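Nicotinamide-nucleotide adenylyltransferase NadR family / Ribosylnicotinamide kinase (Lactococcus lactis subsp. cremoris, PDB 6GYF) probably phosphorylates nicotinamide riboside to NMN and adenylylates NMN to NAD, and here holds a bound NMN. Local coordinates at residues F67-E72 with F175-S180; L46-Y51 with L61-R66; S180-V185 with D291-L296. One frame throughout, in Å; residues are numbered along the deposited sequence.

Contact 1: F67-E72 with F175-S180; sequences FRYLRE and FRRHFS. With NMN (beta-nicotinamide ribose monophosphate), chain C.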
loop_
_atom_site.group_PDB
_atom_site.type_symbol
_atom_site.label_atom_id
_atom_site.label_comp_id
_atom_site.label_asym_id
_atom_site.label_seq_id
_atom_site.Cartn_x
_atom_site.Cartn_y
_atom_site.Cartn_z
ATOM N N PHE A 67 11.663 2.475 -8.112
ATOM C CA PHE A 67 12.922 1.753 -8.296
ATOM C C PHE A 67 13.122 0.659 -7.243
ATOM O O PHE A 67 13.571 -0.445 -7.571
ATOM C CB PHE A 67 14.066 2.759 -8.279
ATOM C CG PHE A 67 15.413 2.170 -7.996
ATOM C CD1 PHE A 67 16.150 1.571 -9.009
ATOM C CD2 PHE A 67 15.975 2.278 -6.726
ATOM C CE1 PHE A 67 17.408 1.063 -8.753
ATOM C CE2 PHE A 67 17.238 1.771 -6.452
ATOM C CZ PHE A 67 17.960 1.165 -7.461
ATOM N N ARG A 68 12.821 0.952 -5.969
ATOM C CA ARG A 68 12.973 -0.053 -4.913
ATOM C C ARG A 68 11.988 -1.205 -5.087
ATOM O O ARG A 68 12.343 -2.368 -4.870
ATOM C CB ARG A 68 12.802 0.575 -3.525
ATOM C CG ARG A 68 14.014 1.327 -2.982
ATOM C CD ARG A 68 15.269 0.468 -2.991
ATOM N NE ARG A 68 16.418 1.128 -2.359
ATOM C CZ ARG A 68 16.651 1.126 -1.046
ATOM N NH1 ARG A 68 15.809 0.502 -0.216
ATOM N NH2 ARG A 68 17.717 1.755 -0.555
ATOM N N TYR A 69 10.730 -0.892 -5.406
ATOM C CA TYR A 69 9.732 -1.926 -5.670
ATOM C C TYR A 69 10.159 -2.825 -6.828
ATOM O O TYR A 69 9.916 -4.038 -6.809
ATOM C CB TYR A 69 8.379 -1.292 -5.984
ATOM C CG TYR A 69 7.587 -0.728 -4.826
ATOM C CD1 TYR A 69 8.104 -0.654 -3.534
ATOM C CD2 TYR A 69 6.290 -0.291 -5.032
ATOM C CE1 TYR A 69 7.336 -0.134 -2.484
ATOM C CE2 TYR A 69 5.516 0.216 -4.002
ATOM C CZ TYR A 69 6.027 0.301 -2.735
ATOM O OH TYR A 69 5.210 0.829 -1.739
ATOM N N LEU A 70 10.735 -2.236 -7.878
ATOM C CA LEU A 70 11.219 -3.030 -9.006
ATOM C C LEU A 70 12.356 -3.955 -8.594
ATOM O O LEU A 70 12.405 -5.118 -9.015
ATOM C CB LEU A 70 11.653 -2.120 -10.149
ATOM C CG LEU A 70 10.437 -1.714 -10.961
ATOM C CD1 LEU A 70 10.836 -0.625 -11.868
ATOM C CD2 LEU A 70 9.937 -2.907 -11.767
ATOM N N ARG A 71 13.324 -3.429 -7.838
ATOM C CA ARG A 71 14.398 -4.287 -7.369
ATOM C C ARG A 71 13.833 -5.452 -6.566
ATOM O O ARG A 71 14.263 -6.600 -6.734
ATOM C CB ARG A 71 15.398 -3.486 -6.534
ATOM C CG ARG A 71 16.407 -2.660 -7.322
ATOM C CD ARG A 71 17.462 -3.504 -8.012
ATOM N NE ARG A 71 18.545 -2.662 -8.516
ATOM C CZ ARG A 71 19.471 -2.081 -7.749
ATOM N NH1 ARG A 71 19.446 -2.253 -6.437
ATOM N NH2 ARG A 71 20.421 -1.319 -8.287
ATOM N N GLU A 72 12.822 -5.190 -5.734
ATOM C CA GLU A 72 12.215 -6.266 -4.958
ATOM C C GLU A 72 11.475 -7.236 -5.866
ATOM O O GLU A 72 11.562 -8.454 -5.678
ATOM C CB GLU A 72 11.285 -5.683 -3.894
ATOM C CG GLU A 72 10.818 -6.661 -2.838
ATOM C CD GLU A 72 9.822 -6.019 -1.858
ATOM O OE1 GLU A 72 9.863 -4.771 -1.678
ATOM O OE2 GLU A 72 8.973 -6.756 -1.297
ATOM N N PHE A 175 3.811 -3.940 -5.824
ATOM C CA PHE A 175 3.122 -2.656 -5.915
ATOM C C PHE A 175 1.750 -2.682 -5.257
ATOM O O PHE A 175 1.201 -1.613 -4.962
ATOM C CB PHE A 175 2.985 -2.209 -7.386
ATOM C CG PHE A 175 4.277 -1.746 -8.011
ATOM C CD1 PHE A 175 5.289 -2.657 -8.313
ATOM C CD2 PHE A 175 4.475 -0.404 -8.319
ATOM C CE1 PHE A 175 6.493 -2.233 -8.900
ATOM C CE2 PHE A 175 5.659 0.028 -8.909
ATOM C CZ PHE A 175 6.679 -0.891 -9.198
ATOM N N ARG A 176 1.192 -3.868 -5.005
ATOM C CA ARG A 176 -0.152 -3.927 -4.454
ATOM C C ARG A 176 -0.199 -3.302 -3.075
ATOM O O ARG A 176 -1.225 -2.720 -2.694
ATOM C CB ARG A 176 -0.635 -5.369 -4.401
ATOM C CG ARG A 176 -0.708 -5.991 -5.730
ATOM C CD ARG A 176 -1.325 -7.342 -5.627
ATOM N NE ARG A 176 -1.315 -8.010 -6.921
ATOM C CZ ARG A 176 -1.949 -9.148 -7.164
ATOM N NH1 ARG A 176 -2.632 -9.735 -6.186
ATOM N NH2 ARG A 176 -1.896 -9.703 -8.371
ATOM N N ARG A 177 0.914 -3.393 -2.334
ATOM C CA ARG A 177 1.092 -2.804 -1.012
ATOM C C ARG A 177 0.526 -1.386 -0.973
ATOM O O ARG A 177 -0.160 -1.013 -0.017
ATOM C CB ARG A 177 2.592 -2.856 -0.660
ATOM C CG ARG A 177 3.089 -1.971 0.498
ATOM C CD ARG A 177 4.655 -2.052 0.717
ATOM N NE ARG A 177 5.315 -0.733 0.879
ATOM C CZ ARG A 177 6.567 -0.534 1.314
ATOM N NH1 ARG A 177 7.336 -1.561 1.660
ATOM N NH2 ARG A 177 7.061 0.702 1.406
ATOM N N HIS A 178 0.744 -0.626 -2.053
ATOM C CA HIS A 178 0.429 0.798 -2.161
ATOM C C HIS A 178 -0.991 1.119 -2.614
ATOM O O HIS A 178 -1.509 2.188 -2.266
ATOM C CB HIS A 178 1.395 1.456 -3.150
ATOM C CG HIS A 178 1.126 2.906 -3.394
ATOM N ND1 HIS A 178 1.534 3.895 -2.526
ATOM C CD2 HIS A 178 0.509 3.537 -4.417
ATOM C CE1 HIS A 178 1.171 5.073 -2.997
ATOM N NE2 HIS A 178 0.543 4.883 -4.142
ATOM N N PHE A 179 -1.636 0.246 -3.387
ATOM C CA PHE A 179 -2.916 0.574 -4.010
ATOM C C PHE A 179 -4.117 0.039 -3.242
ATOM O O PHE A 179 -5.251 0.165 -3.723
ATOM C CB PHE A 179 -2.960 0.041 -5.448
ATOM C CG PHE A 179 -2.044 0.760 -6.402
ATOM C CD1 PHE A 179 -2.380 2.001 -6.904
ATOM C CD2 PHE A 179 -0.848 0.184 -6.800
ATOM C CE1 PHE A 179 -1.536 2.657 -7.782
ATOM C CE2 PHE A 179 -0.006 0.833 -7.669
ATOM C CZ PHE A 179 -0.348 2.071 -8.162
ATOM N N SER A 180 -3.901 -0.573 -2.079
ATOM C CA SER A 180 -5.000 -1.177 -1.343
ATOM C C SER A 180 -5.884 -0.118 -0.683
ATOM O O SER A 180 -5.388 0.810 -0.028
ATOM C CB SER A 180 -4.457 -2.145 -0.296
ATOM O OG SER A 180 -5.524 -2.838 0.344
HETATM O O3P NMN C . 4.134 4.773 1.577
HETATM P P NMN C . 3.167 3.776 0.984
HETATM O O1P NMN C . 3.563 3.260 -0.379
HETATM O O2P NMN C . 1.715 4.167 1.105
HETATM O O5R NMN C . 3.303 2.488 1.941
HETATM C C5R NMN C . 2.419 2.313 3.046
HETATM C C4R NMN C . 2.945 1.203 3.948
HETATM O O4R NMN C . 2.403 1.354 5.263
HETATM C C3R NMN C . 2.537 -0.167 3.429
HETATM O O3R NMN C . 3.709 -0.956 3.185
HETATM C C2R NMN C . 1.633 -0.770 4.495
HETATM O O2R NMN C . 2.109 -2.033 4.980
HETATM C C1R NMN C . 1.592 0.237 5.635
HETATM N N1 NMN C . 0.213 0.680 5.853
HETATM C C2 NMN C . -0.360 0.494 7.048
HETATM C C3 NMN C . -1.667 0.906 7.280
HETATM C C7 NMN C . -2.299 0.691 8.623
HETATM O O7 NMN C . -3.408 1.152 8.843
HETATM N N7 NMN C . -1.631 0.001 9.544
HETATM C C4 NMN C . -2.383 1.517 6.260
HETATM C C5 NMN C . -1.766 1.698 5.030
HETATM C C6 NMN C . -0.456 1.267 4.852
#
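Y69 swings its ring out beside the backbone N, with CG anti to the carbonyl carbon (chi1 -76°), and F175 on the partner helix takes the same first torsion, which turns its ring face to the tyrosine edge. The result is a T-shaped pair: the CD2 edge of Y69 stands over the face of F175, with centroids 5.1 Å apart and planes at 85°. The first carbon of the tyrosine side chain adds a CH-pi contact over that face, Y69 CB reaching F175 CE1 at 3.6 Å. From the same helix, L70 meets the rim of the phenylalanine, its CG 4.2 Å from F175 CZ. R177 extends across the tyrosine at about a right angle and turns one guanidinium face to Y69 CE1. Y69 OH gives a weak hydrogen bond to NMN O1P at 3.2 Å. H178 approaches the same oxygen edge-on and offers a firmer bond, ND1 to NMN O1P at 3.0 Å with an N-H...O angle of 160°. The other ring nitrogen of H178 is bonded to the carbonyl of I59; with both ring nitrogens engaged, the rotation of the imidazole is probably fixed. The helix segments approach to 11.3 Å between axes, so side chains bridge the gap. Together helices 63-73 and 173-179 present Y69 and H178 to the NMN phosphate and so form part of its binding site.

Contact 2: L46-Y51 with L61-R66; sequences LVVSGY and LPLEKR. With NMN (beta-nicotinamide ribose monophosphate), chain C.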
loop_
_atom_site.group_PDB
_atom_site.type_symbol
_atom_site.label_atom_id
_atom_site.label_comp_id
_atom_site.label_asym_id
_atom_site.label_seq_id
_atom_site.Cartn_x
_atom_site.Cartn_y
_atom_site.Cartn_z
ATOM N N LEU A 46 16.494 -3.424 -16.847
ATOM C CA LEU A 46 15.314 -2.572 -16.742
ATOM C C LEU A 46 15.755 -1.168 -16.357
ATOM O O LEU A 46 16.601 -0.996 -15.473
ATOM C CB LEU A 46 14.347 -3.107 -15.691
ATOM C CG LEU A 46 13.853 -4.530 -15.896
ATOM C CD1 LEU A 46 12.724 -4.840 -14.915
ATOM C CD2 LEU A 46 13.428 -4.727 -17.345
ATOM N N VAL A 47 15.208 -0.164 -17.031
ATOM C CA VAL A 47 15.539 1.228 -16.756
ATOM C C VAL A 47 14.248 1.966 -16.397
ATOM O O VAL A 47 13.349 2.120 -17.236
ATOM C CB VAL A 47 16.265 1.876 -17.939
ATOM C CG1 VAL A 47 16.710 3.284 -17.604
ATOM C CG2 VAL A 47 17.460 1.029 -18.317
ATOM N N VAL A 48 14.150 2.390 -15.141
ATOM C CA VAL A 48 13.033 3.180 -14.633
ATOM C C VAL A 48 13.370 4.653 -14.777
ATOM O O VAL A 48 14.391 5.109 -14.252
ATOM C CB VAL A 48 12.768 2.864 -13.157
ATOM C CG1 VAL A 48 11.317 3.048 -12.828
ATOM C CG2 VAL A 48 13.282 1.498 -12.838
ATOM N N SER A 49 12.501 5.409 -15.433
ATOM C CA SER A 49 12.686 6.849 -15.535
ATOM C C SER A 49 11.685 7.572 -14.640
ATOM O O SER A 49 10.656 7.011 -14.244
ATOM C CB SER A 49 12.554 7.329 -16.989
ATOM O OG SER A 49 11.266 7.037 -17.511
ATOM N N GLY A 50 12.027 8.807 -14.284
ATOM C CA GLY A 50 11.149 9.619 -13.458
ATOM C C GLY A 50 11.733 10.997 -13.203
ATOM O O GLY A 50 12.939 11.232 -13.355
ATOM N N TYR A 51 10.850 11.892 -12.758
ATOM C CA TYR A 51 11.169 13.272 -12.414
ATOM C C TYR A 51 10.161 13.706 -11.360
ATOM O O TYR A 51 9.081 13.120 -11.233
ATOM C CB TYR A 51 11.136 14.217 -13.645
ATOM C CG TYR A 51 9.884 14.093 -14.517
ATOM C CD1 TYR A 51 9.818 13.140 -15.536
ATOM C CD2 TYR A 51 8.764 14.907 -14.305
ATOM C CE1 TYR A 51 8.679 13.001 -16.323
ATOM C CE2 TYR A 51 7.614 14.773 -15.093
ATOM C CZ TYR A 51 7.580 13.813 -16.097
ATOM O OH TYR A 51 6.459 13.652 -16.887
ATOM N N LEU A 61 4.035 7.279 -5.961
ATOM C CA LEU A 61 5.082 6.362 -6.418
ATOM C C LEU A 61 6.165 7.175 -7.114
ATOM O O LEU A 61 6.322 7.119 -8.342
ATOM C CB LEU A 61 4.534 5.285 -7.355
ATOM C CG LEU A 61 3.591 4.208 -6.834
ATOM C CD1 LEU A 61 3.351 3.229 -7.947
ATOM C CD2 LEU A 61 4.199 3.485 -5.662
ATOM N N PRO A 62 6.921 7.966 -6.362
ATOM C CA PRO A 62 8.049 8.673 -6.967
ATOM C C PRO A 62 9.038 7.681 -7.553
ATOM O O PRO A 62 8.957 6.467 -7.354
ATOM C CB PRO A 62 8.655 9.454 -5.801
ATOM C CG PRO A 62 8.162 8.769 -4.584
ATOM C CD PRO A 62 6.810 8.250 -4.922
ATOM N N LEU A 63 9.981 8.224 -8.314
ATOM C CA LEU A 63 10.999 7.397 -8.944
ATOM C C LEU A 63 11.704 6.482 -7.942
ATOM O O LEU A 63 11.873 5.284 -8.202
ATOM C CB LEU A 63 12.005 8.293 -9.658
ATOM C CG LEU A 63 13.097 7.505 -10.364
ATOM C CD1 LEU A 63 12.535 6.474 -11.372
ATOM C CD2 LEU A 63 14.047 8.469 -11.013
ATOM N N GLU A 64 12.089 7.015 -6.774
ATOM C CA GLU A 64 12.823 6.206 -5.797
ATOM C C GLU A 64 11.996 5.013 -5.335
ATOM O O GLU A 64 12.461 3.868 -5.377
ATOM C CB GLU A 64 13.236 7.055 -4.591
ATOM C CG GLU A 64 13.990 6.310 -3.470
ATOM C CD GLU A 64 15.473 6.077 -3.769
ATOM O OE1 GLU A 64 15.993 6.699 -4.728
ATOM O OE2 GLU A 64 16.130 5.315 -3.008
ATOM N N LYS A 65 10.747 5.257 -4.923
ATOM C CA LYS A 65 9.900 4.161 -4.475
ATOM C C LYS A 65 9.664 3.152 -5.594
ATOM O O LYS A 65 9.686 1.941 -5.356
ATOM C CB LYS A 65 8.576 4.705 -3.938
ATOM C CG LYS A 65 7.710 3.668 -3.225
ATOM C CD LYS A 65 6.433 4.281 -2.627
ATOM C CE LYS A 65 6.498 4.409 -1.090
ATOM N NZ LYS A 65 5.608 5.487 -0.515
ATOM N N ARG A 66 9.438 3.626 -6.826
ATOM C CA ARG A 66 9.244 2.708 -7.951
ATOM C C ARG A 66 10.483 1.862 -8.206
ATOM O O ARG A 66 10.376 0.670 -8.518
ATOM C CB ARG A 66 8.845 3.481 -9.199
ATOM C CG ARG A 66 7.388 3.908 -9.162
ATOM C CD ARG A 66 6.975 4.632 -10.424
ATOM N NE ARG A 66 7.315 6.039 -10.310
ATOM C CZ ARG A 66 7.994 6.705 -11.227
ATOM N NH1 ARG A 66 8.385 6.097 -12.342
ATOM N NH2 ARG A 66 8.269 7.982 -11.031
HETATM O O3P NMN C . 4.134 4.773 1.577
HETATM P P NMN C . 3.167 3.776 0.984
HETATM O O1P NMN C . 3.563 3.260 -0.379
HETATM O O2P NMN C . 1.715 4.167 1.105
HETATM O O5R NMN C . 3.303 2.488 1.941
HETATM C C5R NMN C . 2.419 2.313 3.046
HETATM C C4R NMN C . 2.945 1.203 3.948
HETATM O O4R NMN C . 2.403 1.354 5.263
HETATM C C3R NMN C . 2.537 -0.167 3.429
HETATM O O3R NMN C . 3.709 -0.956 3.185
HETATM C C2R NMN C . 1.633 -0.770 4.495
HETATM O O2R NMN C . 2.109 -2.033 4.980
HETATM C C1R NMN C . 1.592 0.237 5.635
HETATM N N1 NMN C . 0.213 0.680 5.853
HETATM C C2 NMN C . -0.360 0.494 7.048
HETATM C C3 NMN C . -1.667 0.906 7.280
HETATM C C7 NMN C . -2.299 0.691 8.623
HETATM O O7 NMN C . -3.408 1.152 8.843
HETATM N N7 NMN C . -1.631 0.001 9.544
HETATM C C4 NMN C . -2.383 1.517 6.260
HETATM C C5 NMN C . -1.766 1.698 5.030
HETATM C C6 NMN C . -0.456 1.267 4.852
#
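L63 and V48 run alongside each other head to tail, so that the leucine branch CD1 lies against the valine, 3.9 Å from V48 CG1. The same methyl reaches over the strand backbone and stops 3.5 Å from S49 O, and the other branch, CD2, lies against the G50 backbone. At G50 the helix comes in close: L63 CB is 4.1 Å from G50 CA. One turn further along, R66 faces the same stretch of strand and supplies the polar half of the contact. Its chain bends at chi3 (-85°), which turns the guanidinium toward the end of the strand, where NH1 donates to S49 O at 3.1 Å. The donor lies in the carbonyl plane, and the N-H...O angle is 154°, although the oxygen is tilted somewhat from the guanidinium plane. L63 CA sits over one face of this group, offset toward its rim, while G50 CA lies near its edge, 4.1 Å from R66 NH2. Further bonds spread the grip: NH1 also reaches the carbonyl of T22, and NH2 forms a salt bridge with D54. K65 takes no part in the strand contact and reaches instead to the ligand, its NZ bonding NMN O3P at 2.7 Å and, weakly, NMN O1P at 3.0 Å. P62 is the N-cap of helix 63-73, which links strand 43-50 to strand 80-86 in a beta-alpha-beta unit. Strand 43-50 itself runs between 15-21 and 80-86 in the parallel sheet, L63 also touches M84 of strand 80-86, and L61, just before the helix, packs on helix 173-179.

Contact 3: S180-V185 with D291-L296; sequences SKVVTV and DERMDL. With NMN (beta-nicotinamide ribose monophosphate), chain C.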
loop_
_atom_site.group_PDB
_atom_site.type_symbol
_atom_site.label_atom_id
_atom_site.label_comp_id
_atom_site.label_asym_id
_atom_site.label_seq_id
_atom_site.Cartn_x
_atom_site.Cartn_y
_atom_site.Cartn_z
ATOM N N SER A 180 -3.901 -0.573 -2.079
ATOM C CA SER A 180 -5.000 -1.177 -1.343
ATOM C C SER A 180 -5.884 -0.118 -0.683
ATOM O O SER A 180 -5.388 0.810 -0.028
ATOM C CB SER A 180 -4.457 -2.145 -0.296
ATOM O OG SER A 180 -5.524 -2.838 0.344
ATOM N N LYS A 181 -7.197 -0.267 -0.863
ATOM C CA LYS A 181 -8.144 0.438 -0.017
ATOM C C LYS A 181 -8.086 -0.130 1.403
ATOM O O LYS A 181 -7.875 -1.329 1.617
ATOM C CB LYS A 181 -9.559 0.303 -0.573
ATOM C CG LYS A 181 -9.774 1.054 -1.841
ATOM C CD LYS A 181 -10.106 2.491 -1.566
ATOM C CE LYS A 181 -10.361 3.219 -2.863
ATOM N NZ LYS A 181 -9.118 3.090 -3.677
ATOM N N VAL A 182 -8.300 0.741 2.382
ATOM C CA VAL A 182 -8.184 0.380 3.786
ATOM C C VAL A 182 -9.436 0.858 4.516
ATOM O O VAL A 182 -9.745 2.053 4.519
ATOM C CB VAL A 182 -6.926 0.982 4.435
ATOM C CG1 VAL A 182 -6.974 0.764 5.933
ATOM C CG2 VAL A 182 -5.646 0.402 3.823
ATOM N N VAL A 183 -10.143 -0.068 5.146
ATOM C CA VAL A 183 -11.247 0.251 6.037
ATOM C C VAL A 183 -10.806 -0.080 7.454
ATOM O O VAL A 183 -10.288 -1.173 7.710
ATOM C CB VAL A 183 -12.517 -0.530 5.664
ATOM C CG1 VAL A 183 -13.684 -0.101 6.564
ATOM C CG2 VAL A 183 -12.838 -0.362 4.169
ATOM N N THR A 184 -10.976 0.864 8.369
ATOM C CA THR A 184 -10.610 0.654 9.760
ATOM C C THR A 184 -11.855 0.782 10.622
ATOM O O THR A 184 -12.613 1.744 10.476
ATOM C CB THR A 184 -9.548 1.657 10.209
ATOM O OG1 THR A 184 -8.347 1.454 9.456
ATOM C CG2 THR A 184 -9.267 1.520 11.695
ATOM N N VAL A 185 -12.081 -0.193 11.499
ATOM C CA VAL A 185 -13.212 -0.157 12.419
ATOM C C VAL A 185 -12.709 0.296 13.786
ATOM O O VAL A 185 -11.689 -0.210 14.279
ATOM C CB VAL A 185 -13.893 -1.526 12.493
ATOM C CG1 VAL A 185 -15.038 -1.493 13.490
ATOM C CG2 VAL A 185 -14.339 -1.918 11.106
ATOM N N ASP A 291 1.868 7.091 9.342
ATOM C CA ASP A 291 2.106 6.005 8.399
ATOM C C ASP A 291 0.846 5.203 8.073
ATOM O O ASP A 291 0.939 4.221 7.324
ATOM C CB ASP A 291 3.180 5.055 8.941
ATOM C CG ASP A 291 4.583 5.607 8.800
ATOM O OD1 ASP A 291 4.748 6.658 8.149
ATOM O OD2 ASP A 291 5.530 4.982 9.337
ATOM N N GLU A 292 -0.318 5.592 8.602
ATOM C CA GLU A 292 -1.552 4.829 8.440
ATOM C C GLU A 292 -2.366 5.424 7.298
ATOM O O GLU A 292 -2.835 6.564 7.381
ATOM C CB GLU A 292 -2.381 4.808 9.722
ATOM C CG GLU A 292 -1.837 3.961 10.855
ATOM C CD GLU A 292 -2.852 3.856 11.979
ATOM O OE1 GLU A 292 -3.967 4.392 11.781
ATOM O OE2 GLU A 292 -2.540 3.280 13.050
ATOM N N ARG A 293 -2.537 4.645 6.244
ATOM C CA ARG A 293 -3.382 5.016 5.123
ATOM C C ARG A 293 -4.761 4.421 5.377
ATOM O O ARG A 293 -4.917 3.197 5.383
ATOM C CB ARG A 293 -2.772 4.492 3.821
ATOM C CG ARG A 293 -2.900 5.348 2.571
ATOM C CD ARG A 293 -3.801 4.686 1.485
ATOM N NE ARG A 293 -3.651 3.235 1.213
ATOM C CZ ARG A 293 -2.508 2.573 0.961
ATOM N NH1 ARG A 293 -1.319 3.187 0.982
ATOM N NH2 ARG A 293 -2.554 1.263 0.700
ATOM N N MET A 294 -5.758 5.277 5.597
ATOM C CA MET A 294 -7.137 4.843 5.785
ATOM C C MET A 294 -8.023 5.534 4.756
ATOM O O MET A 294 -7.908 6.742 4.538
ATOM C CB MET A 294 -7.623 5.148 7.200
ATOM C CG MET A 294 -6.839 4.405 8.262
ATOM S SD MET A 294 -7.322 4.779 9.951
ATOM C CE MET A 294 -6.849 6.501 10.106
ATOM N N ASP A 295 -8.898 4.764 4.119
ATOM C CA ASP A 295 -9.830 5.303 3.142
ATOM C C ASP A 295 -11.232 5.470 3.713
ATOM O O ASP A 295 -11.916 6.443 3.388
ATOM C CB ASP A 295 -9.870 4.403 1.894
ATOM C CG ASP A 295 -8.582 4.471 1.074
ATOM O OD1 ASP A 295 -8.354 5.494 0.383
ATOM O OD2 ASP A 295 -7.783 3.515 1.122
ATOM N N LEU A 296 -11.635 4.586 4.619
ATOM C CA LEU A 296 -12.922 4.643 5.289
ATOM C C LEU A 296 -12.725 4.224 6.733
ATOM O O LEU A 296 -12.090 3.201 7.006
ATOM C CB LEU A 296 -13.943 3.730 4.607
ATOM C CG LEU A 296 -15.187 3.348 5.409
ATOM C CD1 LEU A 296 -16.100 4.563 5.717
ATOM C CD2 LEU A 296 -15.929 2.258 4.650
HETATM O O3P NMN C . 4.134 4.773 1.577
HETATM P P NMN C . 3.167 3.776 0.984
HETATM O O1P NMN C . 3.563 3.260 -0.379
HETATM O O2P NMN C . 1.715 4.167 1.105
HETATM O O5R NMN C . 3.303 2.488 1.941
HETATM C C5R NMN C . 2.419 2.313 3.046
HETATM C C4R NMN C . 2.945 1.203 3.948
HETATM O O4R NMN C . 2.403 1.354 5.263
HETATM C C3R NMN C . 2.537 -0.167 3.429
HETATM O O3R NMN C . 3.709 -0.956 3.185
HETATM C C2R NMN C . 1.633 -0.770 4.495
HETATM O O2R NMN C . 2.109 -2.033 4.980
HETATM C C1R NMN C . 1.592 0.237 5.635
HETATM N N1 NMN C . 0.213 0.680 5.853
HETATM C C2 NMN C . -0.360 0.494 7.048
HETATM C C3 NMN C . -1.667 0.906 7.280
HETATM C C7 NMN C . -2.299 0.691 8.623
HETATM O O7 NMN C . -3.408 1.152 8.843
HETATM N N7 NMN C . -1.631 0.001 9.544
HETATM C C4 NMN C . -2.383 1.517 6.260
HETATM C C5 NMN C . -1.766 1.698 5.030
HETATM C C6 NMN C . -0.456 1.267 4.852
#
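The backbone of strand 181-186 pairs in parallel with the start of strand 296-299 through a bridge between V183 and L296, while the touching parts diverge by 63° end to end. T184 N bonds L296 O at 2.9 Å, and V182 O accepts from two successive amides, D295 N at 2.9 Å and L296 N at 3.2 Å, a doubled grip that marks an irregular entry into the strand. The side chain of D295 turns back to the same residue: its OD2 takes V182 N at 3.1 Å on the anti lone pair, away from OD1. K181 crosses the carboxylate at about a right angle, its CD 3.6 Å from D295 CG, and carries its amine on to Q165. On the sheet face that carries V183 and L296 the two side chains stand parallel, with V183 CG1 3.8 Å from L296 CD2; V366 and Y369 of helix 358-370 touch L296. The strands belong to the parallel sheet of the P-loop NTPase domain, consistent with kinase activity. T184 and M294 meet at an angle, the hydroxyl OG1 3.5 Å from the sulfur SD. At the other end R293 folds back through bends at chi2 and chi3 and grips S180 O side-on, with NE and NH2 both directed to that single oxygen. One face of its guanidinium covers C5 of the nicotinamide ring of NMN, and NH1 lies 3.2 Å from NMN O2P, which sits in the plane at the guanidinium edge. The S180 carbonyl probably limits the rotation of the guanidinium, and the positive charge of R293 would probably draw the NMN phosphate, while the D295 carboxylate, fastened to a backbone amide, may be partly balanced by the lysine.

How the contacts relate
Along the chain the contacts come in the order 2, 1, 3, and all reach the same NMN. Contacts 1 and 2 share helix 63-73 and lie 11 Å apart between centres; they touch where L70 CD1 packs on V48 CG2 at 3.4 Å and where L61 CD1 meets F175 CD2 at 3.8 Å. Contact 1 passes into contact 3 at S180, where helix 173-179 leads to strand 181-186, with centres 18 Å apart. Contacts 2 and 3 do not touch: centres are 25 Å apart and nearest atoms about 7 Å. Contact 1 thus connects the two sheets, while K65, H178 and R293 approach the NMN phosphate from all three contacts.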